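Local coordinates for cytochrome C-type biogenesis protein ccmF (Thermus thermophilus, PDB 6ZMQ), which binds heme b in the membrane and probably acts as the heme lyase of cytochrome c maturation, at residues Arg501-Leu515 against Ala633-Pro647. Numbering follows the deposited sequence.
Sequences RRRVGSLVVHFAVAL and AGGLMALGTLYILWP. With HEM (protoporphyrin IX containing Fe), chain B.
Tyr-643 turns CG trans to its backbone N (chi1 -165°), which brings the ring against helix 501-515, where CE2 meets Val-504 CG1 at 3.6 Å and the CG methylene of Arg-501. Its hydroxyl bonds to Leu-498 O. In Ile-644, CG1 stands beside the backbone N (chi1 -47°), sending CD1 over the turn from Arg-501 to Ser-506, while CG2 lies 3.4 Å from heme O2D. The helices run antiparallel, their axes 7.9 Å apart; Gly-505 and Gly-640 suit this closeness, since a CB on either would point into the partner helix. Farther along, Ala-512 CB is small enough to sit 3.8 Å from Leu-636 CB and beside Met-637 CG.

The heme lies against this pair. His-510 NE2 binds the iron at 2.2 Å, with His-276 as the other axial ligand. Arg-502 sends NE and NH1 to propionate O1D in two weak bonds, and Arg-503 lays a guanidinium face on O2A, with NH2 at 3.1 Å. A leucine in place of Arg-503 would probably leave that carboxylate without this nearby positive charge. Apolar packing, with the Arg-501 guanidinium stacked on poorly ordered Trp-646 beyond the helix end, joins the segments, while Arg-502 and Arg-503 probably offset the charge of the propionates.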
loop_
_atom_site.group_PDB
_atom_site.type_symbol
_atom_site.label_atom_id
_atom_site.label_comp_id
_atom_site.label_asym_id
_atom_site.label_seq_id
_atom_site.Cartn_x
_atom_site.Cartn_y
_atom_site.Cartn_z
ATOM N N ARG A 501 -0.246 -16.548 18.626
ATOM C CA ARG A 501 -0.823 -15.971 17.410
ATOM C C ARG A 501 0.232 -15.319 16.520
ATOM O O ARG A 501 0.120 -15.364 15.285
ATOM C CB ARG A 501 -1.893 -14.954 17.800
ATOM C CG ARG A 501 -3.271 -15.559 17.908
ATOM C CD ARG A 501 -4.217 -14.667 18.701
ATOM N NE ARG A 501 -5.616 -14.913 18.366
ATOM C CZ ARG A 501 -6.336 -15.924 18.852
ATOM N NH1 ARG A 501 -7.553 -16.152 18.389
ATOM N NH2 ARG A 501 -5.812 -16.760 19.744
ATOM N N ARG A 502 1.270 -14.738 17.143
ATOM C CA ARG A 502 2.352 -14.084 16.410
ATOM C C ARG A 502 3.125 -15.076 15.549
ATOM O O ARG A 502 3.298 -14.854 14.343
ATOM C CB ARG A 502 3.303 -13.386 17.382
ATOM C CG ARG A 502 2.660 -12.505 18.442
ATOM C CD ARG A 502 3.767 -11.876 19.274
ATOM N NE ARG A 502 4.499 -10.862 18.521
ATOM C CZ ARG A 502 5.353 -10.000 19.063
ATOM N NH1 ARG A 502 5.881 -9.029 18.330
ATOM N NH2 ARG A 502 5.624 -10.069 20.360
ATOM N N ARG A 503 3.540 -16.206 16.142
ATOM C CA ARG A 503 4.342 -17.188 15.419
ATOM C C ARG A 503 3.552 -17.886 14.312
ATOM O O ARG A 503 4.037 -17.949 13.182
ATOM C CB ARG A 503 4.916 -18.226 16.388
ATOM C CG ARG A 503 6.112 -17.776 17.243
ATOM C CD ARG A 503 7.456 -17.792 16.500
ATOM N NE ARG A 503 8.604 -17.540 17.382
ATOM C CZ ARG A 503 8.957 -16.352 17.879
ATOM N NH1 ARG A 503 9.936 -16.269 18.768
ATOM N NH2 ARG A 503 8.291 -15.254 17.548
ATOM N N VAL A 504 2.317 -18.331 14.578
ATOM C CA VAL A 504 1.588 -19.110 13.570
ATOM C C VAL A 504 1.052 -18.202 12.453
ATOM O O VAL A 504 1.122 -18.554 11.259
ATOM C CB VAL A 504 0.485 -19.973 14.233
ATOM C CG1 VAL A 504 -0.409 -19.175 15.161
ATOM C CG2 VAL A 504 -0.343 -20.756 13.205
ATOM N N GLY A 505 0.551 -17.006 12.811
ATOM C CA GLY A 505 0.146 -16.043 11.796
ATOM C C GLY A 505 1.311 -15.541 10.968
ATOM O O GLY A 505 1.184 -15.349 9.753
ATOM N N SER A 506 2.476 -15.371 11.606
ATOM C CA SER A 506 3.681 -14.981 10.890
ATOM C C SER A 506 4.137 -16.076 9.941
ATOM O O SER A 506 4.612 -15.773 8.848
ATOM C CB SER A 506 4.798 -14.635 11.877
ATOM O OG SER A 506 5.584 -15.774 12.174
ATOM N N LEU A 507 3.943 -17.317 10.344
ATOM C CA LEU A 507 4.325 -18.457 9.492
ATOM C C LEU A 507 3.427 -18.493 8.268
ATOM O O LEU A 507 3.946 -18.686 7.186
ATOM C CB LEU A 507 4.169 -19.734 10.291
ATOM C CG LEU A 507 5.295 -20.007 11.254
ATOM C CD1 LEU A 507 5.208 -21.416 11.748
ATOM C CD2 LEU A 507 6.613 -19.805 10.568
ATOM N N VAL A 508 2.135 -18.283 8.443
ATOM C CA VAL A 508 1.195 -18.256 7.299
ATOM C C VAL A 508 1.587 -17.113 6.373
ATOM O O VAL A 508 1.693 -17.347 5.183
ATOM C CB VAL A 508 -0.215 -18.069 7.858
ATOM C CG1 VAL A 508 -1.093 -17.217 6.986
ATOM C CG2 VAL A 508 -0.877 -19.398 8.119
ATOM N N VAL A 509 1.895 -15.951 6.938
ATOM C CA VAL A 509 2.344 -14.757 6.180
ATOM C C VAL A 509 3.671 -15.060 5.490
ATOM O O VAL A 509 3.831 -14.749 4.326
ATOM C CB VAL A 509 2.495 -13.582 7.144
ATOM C CG1 VAL A 509 3.399 -12.511 6.612
ATOM C CG2 VAL A 509 1.165 -12.993 7.499
ATOM N N HIS A 510 4.580 -15.723 6.183
ATOM C CA HIS A 510 5.893 -15.984 5.561
ATOM C C HIS A 510 5.706 -16.876 4.341
ATOM O O HIS A 510 6.313 -16.552 3.280
ATOM C CB HIS A 510 6.907 -16.527 6.565
ATOM C CG HIS A 510 7.449 -15.511 7.504
ATOM N ND1 HIS A 510 7.680 -15.817 8.805
ATOM C CD2 HIS A 510 7.618 -14.184 7.391
ATOM C CE1 HIS A 510 8.064 -14.746 9.441
ATOM N NE2 HIS A 510 8.056 -13.712 8.590
ATOM N N PHE A 511 4.857 -17.900 4.497
ATOM C CA PHE A 511 4.552 -18.880 3.434
ATOM C C PHE A 511 3.875 -18.182 2.280
ATOM O O PHE A 511 4.097 -18.548 1.172
ATOM C CB PHE A 511 3.551 -19.877 3.976
ATOM C CG PHE A 511 3.134 -20.955 3.028
ATOM C CD1 PHE A 511 3.876 -21.251 1.921
ATOM C CD2 PHE A 511 2.026 -21.705 3.285
ATOM C CE1 PHE A 511 3.513 -22.277 1.075
ATOM C CE2 PHE A 511 1.658 -22.737 2.450
ATOM C CZ PHE A 511 2.404 -23.022 1.339
ATOM N N ALA A 512 3.001 -17.247 2.583
ATOM C CA ALA A 512 2.305 -16.469 1.547
ATOM C C ALA A 512 3.320 -15.669 0.755
ATOM O O ALA A 512 3.145 -15.590 -0.419
ATOM C CB ALA A 512 1.305 -15.557 2.193
ATOM N N VAL A 513 4.309 -15.046 1.379
ATOM C CA VAL A 513 5.301 -14.378 0.500
ATOM C C VAL A 513 6.053 -15.421 -0.302
ATOM O O VAL A 513 6.387 -15.102 -1.400
ATOM C CB VAL A 513 6.302 -13.468 1.209
ATOM C CG1 VAL A 513 7.631 -13.473 0.500
ATOM C CG2 VAL A 513 5.786 -12.065 1.237
ATOM N N ALA A 514 6.403 -16.556 0.290
ATOM C CA ALA A 514 7.168 -17.621 -0.388
ATOM C C ALA A 514 6.520 -18.022 -1.710
ATOM O O ALA A 514 7.248 -18.234 -2.676
ATOM C CB ALA A 514 7.235 -18.785 0.540
ATOM N N LEU A 515 5.198 -18.200 -1.690
ATOM C CA LEU A 515 4.344 -18.540 -2.809
ATOM C C LEU A 515 4.303 -17.428 -3.851
ATOM O O LEU A 515 4.303 -17.720 -5.056
ATOM C CB LEU A 515 2.938 -18.814 -2.262
ATOM C CG LEU A 515 1.735 -19.411 -3.004
ATOM C CD1 LEU A 515 2.117 -20.497 -4.002
ATOM C CD2 LEU A 515 0.725 -19.925 -1.981
ATOM N N ALA A 633 -2.026 -16.414 -2.571
ATOM C CA ALA A 633 -1.026 -16.003 -1.595
ATOM C C ALA A 633 -1.367 -14.650 -0.977
ATOM O O ALA A 633 -1.126 -14.430 0.214
ATOM C CB ALA A 633 0.344 -15.954 -2.259
ATOM N N GLY A 634 -1.877 -13.714 -1.783
ATOM C CA GLY A 634 -2.378 -12.454 -1.229
ATOM C C GLY A 634 -3.509 -12.639 -0.230
ATOM O O GLY A 634 -3.542 -11.994 0.829
ATOM N N GLY A 635 -4.450 -13.527 -0.563
ATOM C CA GLY A 635 -5.463 -13.951 0.395
ATOM C C GLY A 635 -4.893 -14.609 1.641
ATOM O O GLY A 635 -5.423 -14.430 2.742
ATOM N N LEU A 636 -3.817 -15.394 1.486
ATOM C CA LEU A 636 -3.196 -16.038 2.644
ATOM C C LEU A 636 -2.523 -15.011 3.554
ATOM O O LEU A 636 -2.570 -15.137 4.783
ATOM C CB LEU A 636 -2.198 -17.101 2.183
ATOM C CG LEU A 636 -2.811 -18.452 1.782
ATOM C CD1 LEU A 636 -1.794 -19.310 1.037
ATOM C CD2 LEU A 636 -3.354 -19.210 2.986
ATOM N N MET A 637 -1.933 -13.968 2.961
ATOM C CA MET A 637 -1.386 -12.847 3.726
ATOM C C MET A 637 -2.476 -12.091 4.483
ATOM O O MET A 637 -2.259 -11.654 5.622
ATOM C CB MET A 637 -0.657 -11.896 2.784
ATOM C CG MET A 637 0.842 -11.939 2.858
ATOM S SD MET A 637 1.496 -10.767 1.674
ATOM C CE MET A 637 1.724 -11.844 0.285
ATOM N N ALA A 638 -3.645 -11.916 3.852
ATOM C CA ALA A 638 -4.755 -11.219 4.505
ATOM C C ALA A 638 -5.279 -12.014 5.699
ATOM O O ALA A 638 -5.320 -11.504 6.829
ATOM C CB ALA A 638 -5.866 -10.942 3.487
ATOM N N LEU A 639 -5.589 -13.298 5.484
ATOM C CA LEU A 639 -6.034 -14.188 6.555
ATOM C C LEU A 639 -4.913 -14.672 7.481
ATOM O O LEU A 639 -5.171 -15.544 8.319
ATOM C CB LEU A 639 -6.786 -15.385 5.959
ATOM C CG LEU A 639 -8.235 -15.183 5.481
ATOM C CD1 LEU A 639 -8.404 -14.925 3.992
ATOM C CD2 LEU A 639 -9.021 -16.423 5.862
ATOM N N GLY A 640 -3.676 -14.194 7.320
ATOM C CA GLY A 640 -2.662 -14.346 8.353
ATOM C C GLY A 640 -2.398 -13.136 9.233
ATOM O O GLY A 640 -2.276 -13.256 10.464
ATOM N N THR A 641 -2.276 -11.959 8.601
ATOM C CA THR A 641 -2.093 -10.710 9.343
ATOM C C THR A 641 -3.343 -10.378 10.162
ATOM O O THR A 641 -3.249 -9.784 11.248
ATOM C CB THR A 641 -1.714 -9.598 8.351
ATOM O OG1 THR A 641 -0.466 -9.943 7.739
ATOM C CG2 THR A 641 -1.539 -8.214 9.006
ATOM N N LEU A 642 -4.524 -10.801 9.685
ATOM C CA LEU A 642 -5.700 -10.774 10.551
ATOM C C LEU A 642 -5.588 -11.754 11.718
ATOM O O LEU A 642 -6.185 -11.519 12.774
ATOM C CB LEU A 642 -6.965 -11.051 9.740
ATOM C CG LEU A 642 -7.419 -9.912 8.829
ATOM C CD1 LEU A 642 -8.334 -10.438 7.742
ATOM C CD2 LEU A 642 -8.124 -8.847 9.642
ATOM N N TYR A 643 -4.838 -12.854 11.557
ATOM C CA TYR A 643 -4.709 -13.820 12.651
ATOM C C TYR A 643 -3.715 -13.339 13.707
ATOM O O TYR A 643 -3.780 -13.780 14.862
ATOM C CB TYR A 643 -4.335 -15.216 12.121
ATOM C CG TYR A 643 -4.529 -16.348 13.133
ATOM C CD1 TYR A 643 -5.761 -16.986 13.240
ATOM C CD2 TYR A 643 -3.507 -16.752 14.000
ATOM C CE1 TYR A 643 -5.972 -17.996 14.161
ATOM C CE2 TYR A 643 -3.716 -17.760 14.931
ATOM C CZ TYR A 643 -4.949 -18.380 14.998
ATOM O OH TYR A 643 -5.173 -19.386 15.909
ATOM N N ILE A 644 -2.767 -12.468 13.331
ATOM C CA ILE A 644 -1.939 -11.811 14.351
ATOM C C ILE A 644 -2.811 -10.945 15.267
ATOM O O ILE A 644 -2.618 -10.905 16.491
ATOM C CB ILE A 644 -0.802 -10.993 13.705
ATOM C CG1 ILE A 644 -0.078 -11.810 12.621
ATOM C CG2 ILE A 644 0.175 -10.491 14.788
ATOM C CD1 ILE A 644 1.049 -12.689 13.115
ATOM N N LEU A 645 -3.811 -10.282 14.691
ATOM C CA LEU A 645 -4.872 -9.627 15.444
ATOM C C LEU A 645 -5.893 -10.668 15.925
ATOM O O LEU A 645 -5.758 -11.871 15.695
ATOM C CB LEU A 645 -5.520 -8.561 14.568
ATOM C CG LEU A 645 -4.458 -7.653 13.942
ATOM C CD1 LEU A 645 -4.982 -6.928 12.731
ATOM C CD2 LEU A 645 -3.919 -6.661 14.953
ATOM N N TRP A 646 -6.936 -10.207 16.612
ATOM C CA TRP A 646 -7.955 -11.153 17.062
ATOM C C TRP A 646 -8.967 -11.411 15.949
ATOM O O TRP A 646 -9.511 -10.454 15.380
ATOM C CB TRP A 646 -8.647 -10.656 18.331
ATOM C CG TRP A 646 -9.091 -11.771 19.245
ATOM C CD1 TRP A 646 -8.364 -12.339 20.251
ATOM C CD2 TRP A 646 -10.373 -12.416 19.261
ATOM N NE1 TRP A 646 -9.102 -13.315 20.877
ATOM C CE2 TRP A 646 -10.341 -13.380 20.293
ATOM C CE3 TRP A 646 -11.540 -12.280 18.502
ATOM C CZ2 TRP A 646 -11.430 -14.201 20.583
ATOM C CZ3 TRP A 646 -12.623 -13.098 18.793
ATOM C CH2 TRP A 646 -12.559 -14.045 19.824
ATOM N N PRO A 647 -9.211 -12.686 15.575
ATOM C CA PRO A 647 -10.204 -13.070 14.559
ATOM C C PRO A 647 -11.632 -12.652 14.906
ATOM O O PRO A 647 -12.383 -12.355 13.983
ATOM C CB PRO A 647 -10.111 -14.605 14.517
ATOM C CG PRO A 647 -9.293 -15.007 15.683
ATOM C CD PRO A 647 -8.425 -13.847 16.031
HETATM C CHA HEM B . 7.212 -11.686 11.827
HETATM C CHB HEM B . 11.635 -13.006 10.184
HETATM C CHC HEM B . 10.549 -11.111 5.782
HETATM C CHD HEM B . 6.016 -10.271 7.375
HETATM C C1A HEM B . 8.501 -12.184 11.717
HETATM C C2A HEM B . 9.205 -12.758 12.811
HETATM C C3A HEM B . 10.439 -13.126 12.361
HETATM C C4A HEM B . 10.528 -12.789 10.998
HETATM C CMA HEM B . 11.529 -13.775 13.163
HETATM C CAA HEM B . 8.690 -12.942 14.230
HETATM C CBA HEM B . 7.762 -14.165 14.347
HETATM C CGA HEM B . 8.499 -15.447 14.050
HETATM O O1A HEM B . 8.138 -16.163 13.088
HETATM O O2A HEM B . 9.467 -15.789 14.767
HETATM C C1B HEM B . 11.692 -12.565 8.845
HETATM C C2B HEM B . 12.876 -12.588 8.072
HETATM C C3B HEM B . 12.593 -12.064 6.848
HETATM C C4B HEM B . 11.183 -11.680 6.882
HETATM C CMB HEM B . 14.210 -13.108 8.506
HETATM C CAB HEM B . 13.499 -11.878 5.708
HETATM C CBB HEM B . 14.071 -10.508 5.593
HETATM C C1C HEM B . 9.207 -10.800 5.818
HETATM C C2C HEM B . 8.425 -10.487 4.706
HETATM C C3C HEM B . 7.157 -10.258 5.182
HETATM C C4C HEM B . 7.149 -10.437 6.585
HETATM C CMC HEM B . 8.843 -10.394 3.261
HETATM C CAC HEM B . 6.015 -9.885 4.366
HETATM C CBC HEM B . 5.046 -10.922 3.941
HETATM C C1D HEM B . 5.945 -10.522 8.754
HETATM C C2D HEM B . 4.787 -10.237 9.608
HETATM C C3D HEM B . 5.107 -10.630 10.862
HETATM C C4D HEM B . 6.482 -11.170 10.758
HETATM C CMD HEM B . 3.487 -9.620 9.169
HETATM C CAD HEM B . 4.239 -10.540 12.106
HETATM C CBD HEM B . 4.740 -9.384 12.981
HETATM C CGD HEM B . 3.882 -9.090 14.189
HETATM O O1D HEM B . 4.245 -9.427 15.339
HETATM O O2D HEM B . 2.806 -8.482 14.047
HETATM N NA HEM B . 9.348 -12.203 10.626
HETATM N NB HEM B . 10.719 -12.000 8.100
HETATM N NC HEM B . 8.420 -10.800 6.937
HETATM N ND HEM B . 6.892 -11.070 9.490
HETATM FE FE HEM B . 8.773 -11.656 8.765
#